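Local coordinates for protein beta subunit of photoactivated adenylyl cyclase (Beggiatoa sp. PS, PDB 5M2A) that probably converts ATP to cyclic AMP under the control of blue light, which it senses through a flavin-binding BLUF domain joined to a cyclase domain, at residues Val9-Ile14 with Thr118-His123; Gln52-Glu57 with Trp94-Ile99; Lys63-Ile68 with Thr75-Leu80. All blocks are in the same frame, centred on the assembly; numbering follows the deposited sequence.

Interaction 1 (Val9-Ile14 with Thr118-His123); sequences VYISKI and TITQSH. With FMN (flavin mononucleotide), chain F.
Ile-11, on strand 5-14, pushes its CD1 methyl toward helix 110-129 and meets Thr-120 and His-123 there, one helical turn apart. CG1 of Ile-11 sits between the backbone N and the carbonyl carbon (chi1 56°), and the extended chi2 carries CD1 straight out at the helix. The methyl approaches the imidazole obliquely, with Ile-11 CD1 4.2 Å from His-123 ND1, and lies 4.4 Å from Thr-120 CG2. His-123 swings CG anti to its backbone N (chi1 -170°), which brings the ring up beside the strand. Each of the three residues is buried, and their neighbours fill in around them: Ile-11 also packs on Leu-80, Thr-120 on Leu-49 and Phe-51, and Ile-119 of the second subunit lies against Thr-120 and His-123. Toward solvent the side chains open out: extended Lys-13 is exposed and Gln-121 partly so. On its other face the strand serves the chromophore: Tyr-10 places its OH 3.4 Å from both C6 and C7M of flavin mononucleotide and bonds to Gln-52. Between strand and helix the touch is van der Waals alone, and the polar ends of Thr-120 and His-123 are satisfied by other groups. Thr-120 OG1 bonds to the carbonyl of Leu-116, His-123 ND1 to Glu-127, and His-123 NE2 to Ser-122 of the second subunit. The chemistry thus implies an apolar contact against a histidine whose polar bonds run along its own helix and across the dimer interface, one strand away from the flavin.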
loop_
_atom_site.group_PDB
_atom_site.type_symbol
_atom_site.label_atom_id
_atom_site.label_comp_id
_atom_site.label_asym_id
_atom_site.label_seq_id
_atom_site.Cartn_x
_atom_site.Cartn_y
_atom_site.Cartn_z
ATOM N N VAL A 9 8.661 20.023 10.782
ATOM C CA VAL A 9 7.768 20.544 9.762
ATOM C C VAL A 9 6.583 19.604 9.692
ATOM O O VAL A 9 6.764 18.383 9.736
ATOM C CB VAL A 9 8.457 20.647 8.389
ATOM C CG1 VAL A 9 7.530 21.305 7.375
ATOM C CG2 VAL A 9 9.766 21.414 8.497
ATOM N N TYR A 10 5.380 20.164 9.619
ATOM C CA TYR A 10 4.181 19.349 9.544
ATOM C C TYR A 10 3.181 20.010 8.614
ATOM O O TYR A 10 3.254 21.209 8.331
ATOM C CB TYR A 10 3.553 19.115 10.936
ATOM C CG TYR A 10 2.825 20.300 11.528
ATOM C CD1 TYR A 10 1.510 20.590 11.173
ATOM C CD2 TYR A 10 3.448 21.125 12.455
ATOM C CE1 TYR A 10 0.844 21.680 11.713
ATOM C CE2 TYR A 10 2.790 22.210 13.002
ATOM C CZ TYR A 10 1.489 22.486 12.628
ATOM O OH TYR A 10 0.827 23.568 13.167
ATOM N N ILE A 11 2.238 19.199 8.142
ATOM C CA ILE A 11 1.092 19.684 7.392
ATOM C C ILE A 11 -0.177 19.249 8.115
ATOM O O ILE A 11 -0.191 18.286 8.888
ATOM C CB ILE A 11 1.092 19.174 5.944
ATOM C CG1 ILE A 11 1.154 17.650 5.929
ATOM C CG2 ILE A 11 2.264 19.750 5.192
ATOM C CD1 ILE A 11 1.175 17.073 4.538
ATOM N N SER A 12 -1.254 19.978 7.852
ATOM C CA SER A 12 -2.524 19.681 8.493
ATOM C C SER A 12 -3.659 20.188 7.620
ATOM O O SER A 12 -3.465 21.005 6.717
ATOM C CB SER A 12 -2.603 20.302 9.889
ATOM O OG SER A 12 -2.744 21.705 9.799
ATOM N N LYS A 13 -4.852 19.676 7.903
ATOM C CA LYS A 13 -6.084 20.123 7.272
ATOM C C LYS A 13 -6.782 21.114 8.188
ATOM O O LYS A 13 -7.034 20.811 9.357
ATOM C CB LYS A 13 -7.011 18.941 6.978
ATOM C CG LYS A 13 -8.287 19.322 6.254
ATOM C CD LYS A 13 -9.137 18.091 5.950
ATOM C CE LYS A 13 -10.426 18.465 5.248
ATOM N NZ LYS A 13 -11.275 17.275 4.941
ATOM N N ILE A 14 -7.090 22.292 7.653
ATOM C CA ILE A 14 -7.816 23.297 8.418
ATOM C C ILE A 14 -9.225 22.793 8.694
ATOM O O ILE A 14 -9.948 22.389 7.774
ATOM C CB ILE A 14 -7.837 24.630 7.658
ATOM C CG1 ILE A 14 -6.415 25.017 7.244
ATOM C CG2 ILE A 14 -8.490 25.707 8.500
ATOM C CD1 ILE A 14 -6.343 26.268 6.390
ATOM N N THR A 118 -0.371 21.360 -5.707
ATOM C CA THR A 118 -0.536 20.094 -6.415
ATOM C C THR A 118 0.173 18.955 -5.696
ATOM O O THR A 118 -0.408 17.881 -5.491
ATOM C CB THR A 118 -0.018 20.233 -7.846
ATOM O OG1 THR A 118 -0.851 21.151 -8.563
ATOM C CG2 THR A 118 -0.026 18.885 -8.561
ATOM N N ILE A 119 1.427 19.171 -5.290
ATOM C CA ILE A 119 2.198 18.084 -4.688
ATOM C C ILE A 119 1.666 17.747 -3.301
ATOM O O ILE A 119 1.630 16.574 -2.903
ATOM C CB ILE A 119 3.699 18.436 -4.655
ATOM C CG1 ILE A 119 4.535 17.221 -4.243
ATOM C CG2 ILE A 119 3.978 19.587 -3.710
ATOM C CD1 ILE A 119 4.635 16.170 -5.309
ATOM N N THR A 120 1.234 18.758 -2.545
ATOM C CA THR A 120 0.717 18.493 -1.208
ATOM C C THR A 120 -0.602 17.743 -1.272
ATOM O O THR A 120 -0.818 16.792 -0.516
ATOM C CB THR A 120 0.564 19.798 -0.426
ATOM O OG1 THR A 120 1.811 20.496 -0.418
ATOM C CG2 THR A 120 0.170 19.501 1.012
ATOM N N GLN A 121 -1.493 18.148 -2.172
ATOM C CA GLN A 121 -2.761 17.450 -2.318
ATOM C C GLN A 121 -2.546 16.014 -2.778
ATOM O O GLN A 121 -3.226 15.091 -2.308
ATOM C CB GLN A 121 -3.656 18.219 -3.288
ATOM C CG GLN A 121 -4.220 19.483 -2.663
ATOM C CD GLN A 121 -4.982 20.356 -3.644
ATOM O OE1 GLN A 121 -4.900 20.173 -4.861
ATOM N NE2 GLN A 121 -5.729 21.316 -3.115
ATOM N N SER A 122 -1.596 15.807 -3.685
ATOM C CA SER A 122 -1.227 14.449 -4.078
ATOM C C SER A 122 -0.643 13.672 -2.904
ATOM O O SER A 122 -0.966 12.494 -2.708
ATOM C CB SER A 122 -0.238 14.499 -5.244
ATOM O OG SER A 122 0.088 13.202 -5.704
ATOM N N HIS A 123 0.215 14.319 -2.113
ATOM C CA HIS A 123 0.796 13.685 -0.935
ATOM C C HIS A 123 -0.288 13.159 -0.004
ATOM O O HIS A 123 -0.207 12.025 0.490
ATOM C CB HIS A 123 1.692 14.705 -0.215
ATOM C CG HIS A 123 2.549 14.128 0.875
ATOM N ND1 HIS A 123 2.064 13.809 2.126
ATOM C CD2 HIS A 123 3.874 13.861 0.911
ATOM C CE1 HIS A 123 3.050 13.353 2.881
ATOM N NE2 HIS A 123 4.160 13.369 2.163
HETATM N N1 FMN F . 0.676 28.241 19.530
HETATM C C2 FMN F . 1.949 28.681 19.840
HETATM O O2 FMN F . 2.206 29.059 20.978
HETATM N N3 FMN F . 2.942 28.684 18.883
HETATM C C4 FMN F . 2.661 28.250 17.604
HETATM O O4 FMN F . 3.541 28.254 16.743
HETATM C C4A FMN F . 1.387 27.811 17.286
HETATM N N5 FMN F . 1.126 27.387 16.006
HETATM C C5A FMN F . -0.131 26.948 15.678
HETATM C C6 FMN F . -0.378 26.521 14.384
HETATM C C7 FMN F . -1.644 26.075 14.035
HETATM C C7M FMN F . -1.887 25.621 12.628
HETATM C C8 FMN F . -2.661 26.060 14.987
HETATM C C8M FMN F . -4.033 25.581 14.624
HETATM C C9 FMN F . -2.410 26.488 16.288
HETATM C C9A FMN F . -1.141 26.932 16.636
HETATM N N10 FMN F . -0.884 27.356 17.924
HETATM C C10 FMN F . 0.384 27.803 18.252
HETATM C "C1'" FMN F . -2.000 27.351 18.935
HETATM C "C2'" FMN F . -1.817 26.354 20.071
HETATM O "O2'" FMN F . -2.370 25.115 19.695
HETATM C "C3'" FMN F . -2.542 26.881 21.302
HETATM O "O3'" FMN F . -3.844 27.284 20.927
HETATM C "C4'" FMN F . -1.796 28.074 21.889
HETATM O "O4'" FMN F . -0.484 27.687 22.231
HETATM C "C5'" FMN F . -2.494 28.614 23.131
HETATM O "O5'" FMN F . -2.550 27.591 24.100
HETATM P P FMN F . -3.000 27.912 25.609
HETATM O O1P FMN F . -1.817 28.507 26.334
HETATM O O2P FMN F . -4.143 28.904 25.591
HETATM O O3P FMN F . -3.435 26.629 26.281
#

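Interaction 2 (Gln52-Glu57 with Trp94-Ile99); sequences QILEGE and WAMKTI. With FMN (flavin mononucleotide), chain F.
The flavin pocket of the BLUF domain is where Gln-52 and Met-96 meet, and the amide nitrogen of Gln-52 is its hub. Gln-52 NE2 gives a hydrogen bond to flavin N5 at 3.0 Å, with an angle of 155°, and a weak, more bent one to flavin O4. Its third partner is sulfur: Gln-52 NE2 reaches Met-96 SD at 3.5 Å, a weak bond but a well-aligned one (161°). The spread of the partners is consistent with one N-H serving the sulfur and the other shared between N5 and O4. Meanwhile OE1 is taken by Tyr-10, so both ends of the amide are held and its rotation is restrained. In BLUF domains the bonds of this glutamine are thought to rearrange after illumination. Met-96 leaves its backbone with CG anti to N and then bends at chi2 and chi3, curling its terminal methyl back toward the strand. There Met-96 CE lies 3.3 Å from Gln-52 NE2. Leu-54 and Met-96 meet at a slant, with Leu-54 CD2 3.6 Å from Met-96 CE. Both methyls also border the flavin carbonyl, with Leu-54 CD2 3.6 Å and Met-96 CE 3.8 Å from flavin O4. Strand 40-46 runs between strands 49-55 and 97-100, so the contact spans it, and Gln-52 and Met-96 both rest on its Leu-43. Helix 20-36 backs Met-96 through Ser-30 and Asn-34, while helix 58-69 covers Leu-54 with Leu-64 and Ile-68.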
loop_
_atom_site.group_PDB
_atom_site.type_symbol
_atom_site.label_atom_id
_atom_site.label_comp_id
_atom_site.label_asym_id
_atom_site.label_seq_id
_atom_site.Cartn_x
_atom_site.Cartn_y
_atom_site.Cartn_z
ATOM N N GLN A 52 3.526 24.216 8.707
ATOM C CA GLN A 52 4.240 24.956 9.736
ATOM C C GLN A 52 5.626 24.381 9.964
ATOM O O GLN A 52 5.817 23.166 9.977
ATOM C CB GLN A 52 3.465 25.006 11.062
ATOM C CG GLN A 52 4.020 26.097 12.021
ATOM C CD GLN A 52 3.158 26.312 13.250
ATOM O OE1 GLN A 52 2.425 25.415 13.679
ATOM N NE2 GLN A 52 3.240 27.504 13.829
ATOM N N ILE A 53 6.585 25.283 10.160
ATOM C CA ILE A 53 7.946 24.949 10.548
ATOM C C ILE A 53 8.178 25.560 11.921
ATOM O O ILE A 53 7.916 26.750 12.119
ATOM C CB ILE A 53 8.972 25.486 9.532
ATOM C CG1 ILE A 53 8.630 25.012 8.116
ATOM C CG2 ILE A 53 10.382 25.055 9.921
ATOM C CD1 ILE A 53 9.525 25.605 7.023
ATOM N N LEU A 54 8.636 24.743 12.867
ATOM C CA LEU A 54 8.932 25.173 14.227
ATOM C C LEU A 54 10.383 24.846 14.549
ATOM O O LEU A 54 10.879 23.780 14.175
ATOM C CB LEU A 54 8.007 24.478 15.241
ATOM C CG LEU A 54 6.500 24.727 15.162
ATOM C CD1 LEU A 54 5.757 23.824 16.141
ATOM C CD2 LEU A 54 6.179 26.190 15.433
ATOM N N GLU A 55 11.076 25.755 15.237
ATOM C CA GLU A 55 12.450 25.481 15.626
ATOM C C GLU A 55 12.746 26.116 16.978
ATOM O O GLU A 55 12.169 27.143 17.344
ATOM C CB GLU A 55 13.453 25.965 14.572
ATOM C CG GLU A 55 13.114 27.304 13.963
ATOM C CD GLU A 55 14.112 27.742 12.907
ATOM O OE1 GLU A 55 14.101 28.937 12.540
ATOM O OE2 GLU A 55 14.904 26.893 12.444
ATOM N N GLY A 56 13.643 25.478 17.713
ATOM C CA GLY A 56 13.988 25.907 19.057
ATOM C C GLY A 56 14.537 24.729 19.832
ATOM O O GLY A 56 14.668 23.623 19.311
ATOM N N GLU A 57 14.854 24.985 21.102
ATOM C CA GLU A 57 15.346 23.915 21.959
ATOM C C GLU A 57 14.323 22.786 22.032
ATOM O O GLU A 57 13.110 23.020 22.019
ATOM C CB GLU A 57 15.679 24.448 23.354
ATOM C CG GLU A 57 17.115 24.936 23.468
ATOM C CD GLU A 57 17.384 25.688 24.753
ATOM O OE1 GLU A 57 16.412 26.009 25.471
ATOM O OE2 GLU A 57 18.568 25.962 25.047
ATOM N N TRP A 94 11.856 35.544 13.093
ATOM C CA TRP A 94 10.404 35.380 13.078
ATOM C C TRP A 94 9.994 34.446 14.208
ATOM O O TRP A 94 10.158 33.230 14.094
ATOM C CB TRP A 94 9.931 34.828 11.741
ATOM C CG TRP A 94 10.232 35.688 10.553
ATOM C CD1 TRP A 94 10.491 37.027 10.546
ATOM C CD2 TRP A 94 10.300 35.258 9.188
ATOM N NE1 TRP A 94 10.719 37.460 9.257
ATOM C CE2 TRP A 94 10.606 36.390 8.406
ATOM C CE3 TRP A 94 10.136 34.025 8.553
ATOM C CZ2 TRP A 94 10.749 36.323 7.018
ATOM C CZ3 TRP A 94 10.275 33.960 7.172
ATOM C CH2 TRP A 94 10.578 35.101 6.423
ATOM N N ALA A 95 9.452 35.003 15.293
ATOM C CA ALA A 95 8.847 34.166 16.326
ATOM C C ALA A 95 7.790 33.249 15.715
ATOM O O ALA A 95 7.759 32.040 15.981
ATOM C CB ALA A 95 8.242 35.046 17.419
ATOM N N MET A 96 6.916 33.820 14.885
ATOM C CA MET A 96 6.027 33.037 14.031
ATOM C C MET A 96 5.499 33.919 12.907
ATOM O O MET A 96 4.611 34.750 13.124
ATOM C CB MET A 96 4.869 32.438 14.834
ATOM C CG MET A 96 3.937 31.557 13.997
ATOM S SD MET A 96 4.804 30.440 12.874
ATOM C CE MET A 96 5.840 29.517 14.012
ATOM N N LYS A 97 6.051 33.760 11.714
ATOM C CA LYS A 97 5.611 34.523 10.555
ATOM C C LYS A 97 4.488 33.761 9.864
ATOM O O LYS A 97 4.665 32.600 9.490
ATOM C CB LYS A 97 6.773 34.759 9.591
ATOM C CG LYS A 97 6.364 35.220 8.203
ATOM C CD LYS A 97 5.962 36.668 8.202
ATOM C CE LYS A 97 7.173 37.560 8.366
ATOM N NZ LYS A 97 6.794 38.985 8.557
ATOM N N THR A 98 3.332 34.400 9.714
ATOM C CA THR A 98 2.190 33.789 9.041
ATOM C C THR A 98 2.111 34.307 7.614
ATOM O O THR A 98 2.125 35.520 7.388
ATOM C CB THR A 98 0.881 34.084 9.776
ATOM O OG1 THR A 98 0.928 33.501 11.084
ATOM C CG2 THR A 98 -0.311 33.506 9.001
ATOM N N ILE A 99 2.019 33.391 6.659
ATOM C CA ILE A 99 1.969 33.729 5.243
ATOM C C ILE A 99 0.694 33.130 4.667
ATOM O O ILE A 99 0.528 31.904 4.663
ATOM C CB ILE A 99 3.206 33.211 4.496
ATOM C CG1 ILE A 99 4.482 33.787 5.117
ATOM C CG2 ILE A 99 3.121 33.575 3.026
ATOM C CD1 ILE A 99 5.753 33.259 4.495
HETATM N N1 FMN F . 0.676 28.241 19.530
HETATM C C2 FMN F . 1.949 28.681 19.840
HETATM O O2 FMN F . 2.206 29.059 20.978
HETATM N N3 FMN F . 2.942 28.684 18.883
HETATM C C4 FMN F . 2.661 28.250 17.604
HETATM O O4 FMN F . 3.541 28.254 16.743
HETATM C C4A FMN F . 1.387 27.811 17.286
HETATM N N5 FMN F . 1.126 27.387 16.006
HETATM C C5A FMN F . -0.131 26.948 15.678
HETATM C C6 FMN F . -0.378 26.521 14.384
HETATM C C7 FMN F . -1.644 26.075 14.035
HETATM C C7M FMN F . -1.887 25.621 12.628
HETATM C C8 FMN F . -2.661 26.060 14.987
HETATM C C8M FMN F . -4.033 25.581 14.624
HETATM C C9 FMN F . -2.410 26.488 16.288
HETATM C C9A FMN F . -1.141 26.932 16.636
HETATM N N10 FMN F . -0.884 27.356 17.924
HETATM C C10 FMN F . 0.384 27.803 18.252
HETATM C "C1'" FMN F . -2.000 27.351 18.935
HETATM C "C2'" FMN F . -1.817 26.354 20.071
HETATM O "O2'" FMN F . -2.370 25.115 19.695
HETATM C "C3'" FMN F . -2.542 26.881 21.302
HETATM O "O3'" FMN F . -3.844 27.284 20.927
HETATM C "C4'" FMN F . -1.796 28.074 21.889
HETATM O "O4'" FMN F . -0.484 27.687 22.231
HETATM C "C5'" FMN F . -2.494 28.614 23.131
HETATM O "O5'" FMN F . -2.550 27.591 24.100
HETATM P P FMN F . -3.000 27.912 25.609
HETATM O O1P FMN F . -1.817 28.507 26.334
HETATM O O2P FMN F . -4.143 28.904 25.591
HETATM O O3P FMN F . -3.435 26.629 26.281
#

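Interaction 3 (Lys63-Ile68 with Thr75-Leu80); sequences KLYKKI and TNILCL. With FMN (flavin mononucleotide), chain F.
Tyr-65 reaches from helix 58-69 to strand 77-83 and ends between Ile-77 and Cys-79. Its CG stands anti to the backbone N (chi1 -171°), which sends the ring off the helix toward the strand. The phenol oxygen does the touching: Tyr-65 OH is 3.4 Å from Cys-79 CB and 3.5 Å from Ile-77 CG2. The Tyr-65 and Ile-77 side chains lie alongside, pointing opposite ways. Cys-79 SG stands anti to the backbone N (chi1 -179°) and makes an oblique sulfur-aromatic contact, 5.4 Å from the centroid of the Tyr-65 ring. The other branch of Ile-77 runs extended to the end of the contact, where Ile-77 CD1 comes within 4.1 Å of Ile-68 O, a carbonyl bonded to His-74. Ile-68 turns its own tip away from the strand, leaving Ile-68 CD1 3.5 Å from flavin N5. Leu-64 joins it, CD1 lying 3.3 Å from flavin C2, and Lys-67, kinked at chi3, offers NZ weakly to the ribityl O4'. One face of the helix thus meets the chromophore while Tyr-65 leans on the sheet. The axes of helix 63-68 and strand 77-80 run roughly antiparallel (150°), 11.5 Å apart. Strand 49-55, helix 58-69 and strand 77-83, with strand 5-14 lying between the two strands, form the beta-alpha-beta crossover typical of the ferredoxin-like BLUF fold.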
loop_
_atom_site.group_PDB
_atom_site.type_symbol
_atom_site.label_atom_id
_atom_site.label_comp_id
_atom_site.label_asym_id
_atom_site.label_seq_id
_atom_site.Cartn_x
_atom_site.Cartn_y
_atom_site.Cartn_z
ATOM N N LYS A 63 7.013 20.496 23.705
ATOM C CA LYS A 63 5.883 20.988 24.489
ATOM C C LYS A 63 4.858 21.682 23.604
ATOM O O LYS A 63 3.651 21.452 23.737
ATOM C CB LYS A 63 6.369 21.946 25.578
ATOM C CG LYS A 63 7.226 21.302 26.652
ATOM C CD LYS A 63 7.681 22.326 27.682
ATOM C CE LYS A 63 6.524 22.760 28.554
ATOM N NZ LYS A 63 5.849 21.575 29.151
ATOM N N LEU A 64 5.323 22.541 22.696
ATOM C CA LEU A 64 4.407 23.277 21.829
ATOM C C LEU A 64 3.691 22.348 20.858
ATOM O O LEU A 64 2.484 22.492 20.626
ATOM C CB LEU A 64 5.173 24.360 21.070
ATOM C CG LEU A 64 4.421 25.053 19.934
ATOM C CD1 LEU A 64 3.150 25.686 20.456
ATOM C CD2 LEU A 64 5.307 26.083 19.248
ATOM N N TYR A 65 4.420 21.401 20.262
ATOM C CA TYR A 65 3.792 20.517 19.286
ATOM C C TYR A 65 2.745 19.618 19.936
ATOM O O TYR A 65 1.742 19.275 19.298
ATOM C CB TYR A 65 4.855 19.684 18.570
ATOM C CG TYR A 65 4.329 18.898 17.386
ATOM C CD1 TYR A 65 3.870 19.545 16.247
ATOM C CD2 TYR A 65 4.295 17.510 17.406
ATOM C CE1 TYR A 65 3.390 18.833 15.161
ATOM C CE2 TYR A 65 3.819 16.789 16.328
ATOM C CZ TYR A 65 3.366 17.455 15.207
ATOM O OH TYR A 65 2.887 16.751 14.123
ATOM N N LYS A 66 2.949 19.236 21.199
ATOM C CA LYS A 66 1.919 18.484 21.908
ATOM C C LYS A 66 0.619 19.276 21.990
ATOM O O LYS A 66 -0.473 18.712 21.857
ATOM C CB LYS A 66 2.413 18.107 23.306
ATOM C CG LYS A 66 2.724 16.628 23.470
ATOM C CD LYS A 66 3.249 16.314 24.864
ATOM C CE LYS A 66 4.736 16.596 24.972
ATOM N NZ LYS A 66 5.535 15.679 24.113
ATOM N N LYS A 67 0.719 20.593 22.186
ATOM C CA LYS A 67 -0.477 21.422 22.267
ATOM C C LYS A 67 -1.092 21.638 20.895
ATOM O O LYS A 67 -2.318 21.592 20.743
ATOM C CB LYS A 67 -0.145 22.766 22.911
ATOM C CG LYS A 67 0.534 22.658 24.259
ATOM C CD LYS A 67 0.763 24.034 24.848
ATOM C CE LYS A 67 1.371 24.968 23.813
ATOM N NZ LYS A 67 1.716 26.295 24.393
ATOM N N ILE A 68 -0.257 21.896 19.885
ATOM C CA ILE A 68 -0.766 22.065 18.528
ATOM C C ILE A 68 -1.555 20.834 18.096
ATOM O O ILE A 68 -2.603 20.945 17.447
ATOM C CB ILE A 68 0.395 22.368 17.559
ATOM C CG1 ILE A 68 0.999 23.743 17.859
ATOM C CG2 ILE A 68 -0.078 22.317 16.126
ATOM C CD1 ILE A 68 2.143 24.117 16.933
ATOM N N THR A 75 -6.829 19.314 11.653
ATOM C CA THR A 75 -6.973 17.871 11.783
ATOM C C THR A 75 -6.087 17.208 10.737
ATOM O O THR A 75 -5.463 17.882 9.915
ATOM C CB THR A 75 -8.437 17.447 11.628
ATOM O OG1 THR A 75 -8.574 16.061 11.970
ATOM C CG2 THR A 75 -8.895 17.656 10.192
ATOM N N ASN A 76 -6.050 15.873 10.763
ATOM C CA ASN A 76 -5.190 15.086 9.874
ATOM C C ASN A 76 -3.767 15.640 9.873
ATOM O O ASN A 76 -3.192 15.977 8.834
ATOM C CB ASN A 76 -5.762 15.027 8.455
ATOM C CG ASN A 76 -5.103 13.951 7.599
ATOM O OD1 ASN A 76 -5.110 14.018 6.365
ATOM N ND2 ASN A 76 -4.517 12.956 8.256
ATOM N N ILE A 77 -3.198 15.738 11.068
ATOM C CA ILE A 77 -1.868 16.314 11.229
ATOM C C ILE A 77 -0.815 15.255 10.935
ATOM O O ILE A 77 -0.850 14.151 11.492
ATOM C CB ILE A 77 -1.701 16.890 12.642
ATOM C CG1 ILE A 77 -2.773 17.952 12.905
ATOM C CG2 ILE A 77 -0.294 17.458 12.815
ATOM C CD1 ILE A 77 -2.936 18.300 14.372
ATOM N N LEU A 78 0.131 15.588 10.060
ATOM C CA LEU A 78 1.235 14.693 9.735
ATOM C C LEU A 78 2.531 15.482 9.818
ATOM O O LEU A 78 2.747 16.418 9.041
ATOM C CB LEU A 78 1.064 14.061 8.354
ATOM C CG LEU A 78 2.247 13.209 7.885
ATOM C CD1 LEU A 78 2.483 12.042 8.825
ATOM C CD2 LEU A 78 2.051 12.710 6.460
ATOM N N CYS A 79 3.384 15.110 10.765
ATOM C CA CYS A 79 4.727 15.664 10.820
ATOM C C CYS A 79 5.579 15.009 9.741
ATOM O O CYS A 79 5.686 13.779 9.688
ATOM C CB CYS A 79 5.342 15.449 12.201
ATOM S SG CYS A 79 7.003 16.148 12.362
ATOM N N LEU A 80 6.186 15.834 8.886
ATOM C CA LEU A 80 6.896 15.354 7.705
ATOM C C LEU A 80 8.392 15.214 7.908
ATOM O O LEU A 80 9.026 14.392 7.237
ATOM C CB LEU A 80 6.667 16.299 6.525
ATOM C CG LEU A 80 5.243 16.413 6.001
ATOM C CD1 LEU A 80 5.234 17.427 4.879
ATOM C CD2 LEU A 80 4.746 15.059 5.526
HETATM N N1 FMN F . 0.676 28.241 19.530
HETATM C C2 FMN F . 1.949 28.681 19.840
HETATM O O2 FMN F . 2.206 29.059 20.978
HETATM N N3 FMN F . 2.942 28.684 18.883
HETATM C C4 FMN F . 2.661 28.250 17.604
HETATM O O4 FMN F . 3.541 28.254 16.743
HETATM C C4A FMN F . 1.387 27.811 17.286
HETATM N N5 FMN F . 1.126 27.387 16.006
HETATM C C5A FMN F . -0.131 26.948 15.678
HETATM C C6 FMN F . -0.378 26.521 14.384
HETATM C C7 FMN F . -1.644 26.075 14.035
HETATM C C7M FMN F . -1.887 25.621 12.628
HETATM C C8 FMN F . -2.661 26.060 14.987
HETATM C C8M FMN F . -4.033 25.581 14.624
HETATM C C9 FMN F . -2.410 26.488 16.288
HETATM C C9A FMN F . -1.141 26.932 16.636
HETATM N N10 FMN F . -0.884 27.356 17.924
HETATM C C10 FMN F . 0.384 27.803 18.252
HETATM C "C1'" FMN F . -2.000 27.351 18.935
HETATM C "C2'" FMN F . -1.817 26.354 20.071
HETATM O "O2'" FMN F . -2.370 25.115 19.695
HETATM C "C3'" FMN F . -2.542 26.881 21.302
HETATM O "O3'" FMN F . -3.844 27.284 20.927
HETATM C "C4'" FMN F . -1.796 28.074 21.889
HETATM O "O4'" FMN F . -0.484 27.687 22.231
HETATM C "C5'" FMN F . -2.494 28.614 23.131
HETATM O "O5'" FMN F . -2.550 27.591 24.100
HETATM P P FMN F . -3.000 27.912 25.609
HETATM O O1P FMN F . -1.817 28.507 26.334
HETATM O O2P FMN F . -4.143 28.904 25.591
HETATM O O3P FMN F . -3.435 26.629 26.281
#

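Strand 5-14 opens the chain and waits about a hundred residues for its partner: interaction 1 closes the longest loop, returning to helix 110-129 after the sheet is complete. Within that loop, interaction 2 joins the end of strand 49-55 to the approach to strand 97-100, with 36 residues between its segments. Interaction 3 lies within that again, pairing helix 58-69 with the strand only a few residues beyond it. The three are concentric and none cross. All share one sheet, where strand 5-14 neighbours both 49-55 and 77-83, and all touch the flavin. Interaction 1 adds the sheet's other face and helix 110-129; interactions 1 and 2 both reach the second subunit.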